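Local coordinates for microcin B17-processing protein McbB (Escherichia coli str. K-12 substr. MG1655, PDB 6GRH), which is needed to process the inactive precursor of the antibiotic peptide microcin B17 into its active form, at residues His144-His149 and Ser237-Ser242. Residues are numbered along the deposited sequence; the frame is centred on the assembly and turned at random.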
# COMPACT_ATOMS: atom_id res chain seq x y z
N HIS B 144 -1.60 8.27 27.62
CA HIS B 144 -0.24 7.88 27.30
C HIS B 144 0.17 6.76 28.25
O HIS B 144 0.16 6.94 29.46
CB HIS B 144 0.71 9.07 27.43
CG HIS B 144 2.15 8.71 27.26
ND1 HIS B 144 2.68 8.36 26.04
CD2 HIS B 144 3.14 8.56 28.16
CE1 HIS B 144 3.96 8.05 26.20
NE2 HIS B 144 4.27 8.20 27.48
N LEU B 145 0.56 5.62 27.67
CA LEU B 145 0.97 4.44 28.43
C LEU B 145 2.39 3.96 28.08
O LEU B 145 2.65 3.64 26.91
CB LEU B 145 -0.01 3.29 28.18
CG LEU B 145 -1.45 3.57 28.62
CD1 LEU B 145 -2.36 2.41 28.24
CD2 LEU B 145 -1.50 3.81 30.12
N GLU B 146 3.28 3.92 29.07
CA GLU B 146 4.54 3.17 28.97
C GLU B 146 4.32 1.68 29.16
O GLU B 146 4.90 0.86 28.45
CB GLU B 146 5.58 3.67 29.99
CG GLU B 146 6.26 4.93 29.52
CD GLU B 146 7.54 5.31 30.25
OE1 GLU B 146 8.15 4.50 30.99
OE2 GLU B 146 7.95 6.45 30.02
N ASN B 147 3.49 1.32 30.13
CA ASN B 147 3.18 -0.08 30.37
C ASN B 147 1.77 -0.35 29.87
O ASN B 147 0.79 -0.18 30.57
CB ASN B 147 3.38 -0.39 31.84
CG ASN B 147 4.78 -0.05 32.29
OD1 ASN B 147 5.77 -0.46 31.66
ND2 ASN B 147 4.88 0.75 33.36
N TYR B 148 1.70 -0.79 28.61
CA TYR B 148 0.43 -0.93 27.91
C TYR B 148 -0.36 -2.14 28.43
O TYR B 148 0.20 -3.18 28.69
CB TYR B 148 0.68 -1.07 26.42
CG TYR B 148 -0.57 -1.28 25.64
CD1 TYR B 148 -1.30 -0.21 25.16
CD2 TYR B 148 -1.05 -2.58 25.41
CE1 TYR B 148 -2.49 -0.42 24.48
CE2 TYR B 148 -2.22 -2.80 24.72
CZ TYR B 148 -2.94 -1.72 24.26
OH TYR B 148 -4.09 -1.94 23.55
N HIS B 149 -1.66 -1.98 28.58
CA HIS B 149 -2.59 -3.10 28.67
C HIS B 149 -3.88 -2.59 28.05
O HIS B 149 -4.30 -1.47 28.37
CB HIS B 149 -2.83 -3.56 30.12
CG HIS B 149 -3.44 -4.93 30.20
ND1 HIS B 149 -4.72 -5.20 29.77
CD2 HIS B 149 -2.93 -6.12 30.61
CE1 HIS B 149 -4.97 -6.48 29.91
NE2 HIS B 149 -3.90 -7.07 30.42
N SER B 237 16.26 9.60 26.78
CA SER B 237 16.17 10.24 25.47
C SER B 237 14.90 9.84 24.71
O SER B 237 14.29 10.67 24.06
CB SER B 237 17.42 9.98 24.63
OG SER B 237 17.43 8.64 24.17
N GLU B 238 14.48 8.57 24.80
CA GLU B 238 13.24 8.13 24.16
C GLU B 238 12.03 8.87 24.76
O GLU B 238 11.14 9.30 24.05
CB GLU B 238 13.03 6.62 24.27
CG GLU B 238 13.92 5.79 23.35
CD GLU B 238 15.35 5.62 23.83
OE1 GLU B 238 15.66 5.91 25.02
OE2 GLU B 238 16.19 5.21 23.00
N ARG B 239 12.04 9.02 26.08
CA ARG B 239 10.98 9.78 26.75
C ARG B 239 10.93 11.25 26.30
O ARG B 239 9.84 11.78 26.08
CB ARG B 239 11.10 9.70 28.28
CG ARG B 239 10.84 8.33 28.81
CD ARG B 239 10.94 8.26 30.32
NE ARG B 239 10.60 6.91 30.74
CZ ARG B 239 11.46 5.95 31.07
NH1 ARG B 239 12.79 6.17 31.13
NH2 ARG B 239 11.00 4.76 31.39
N GLY B 240 12.10 11.87 26.13
CA GLY B 240 12.19 13.28 25.67
C GLY B 240 11.68 13.48 24.26
O GLY B 240 10.92 14.40 23.99
N PHE B 241 12.07 12.58 23.38
CA PHE B 241 11.58 12.53 22.00
C PHE B 241 10.07 12.39 21.98
O PHE B 241 9.38 13.17 21.31
CB PHE B 241 12.26 11.35 21.30
CG PHE B 241 11.98 11.22 19.83
CD1 PHE B 241 12.69 11.97 18.89
CD2 PHE B 241 11.07 10.29 19.38
CE1 PHE B 241 12.47 11.81 17.51
CE2 PHE B 241 10.85 10.12 18.02
CZ PHE B 241 11.54 10.88 17.08
N SER B 242 9.57 11.43 22.74
CA SER B 242 8.11 11.20 22.88
C SER B 242 7.38 12.44 23.39
O SER B 242 6.34 12.83 22.87
CB SER B 242 7.86 10.04 23.85
OG SER B 242 8.41 8.82 23.36
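Glu146 and Arg239 form a bidentate salt bridge at the surface of the chain, tying the loop that follows strand 139-144 to an early turn of helix 236-254. The backbones stay well apart, with the CA atoms of Glu146 and Arg239 9.5 Å from each other, so two long, charged side chains are suited to spanning the gap. Arg239 offers the side of its guanidinium, and its NE donates to OE2 of Glu146 at 2.8 Å. The second bond, from NH2 of Arg239 to OE1 of Glu146 at 2.9 Å, is nearly straight. Both carboxylate oxygens are met on their syn sides, and the two flat groups are only 28° from coplanar, a paired geometry that limits rotation of either end. Arg239 runs out almost fully stretched through its methylenes (chi3 177°), which carries the guanidinium from the helix to the loop. On the loop side, Asp103 accepts hydrogen bonds from the backbone N of Glu146 and of Asn147, steadying the base from which the glutamate reaches. One residue earlier on the helix, Glu238 turns to a second subunit and pairs with its Lys247 and Arg248. The arrangement is a side-on, two-bond arginine–carboxylate pair, here joining a helix to the loop leaving a parallel strand of the mixed sheet.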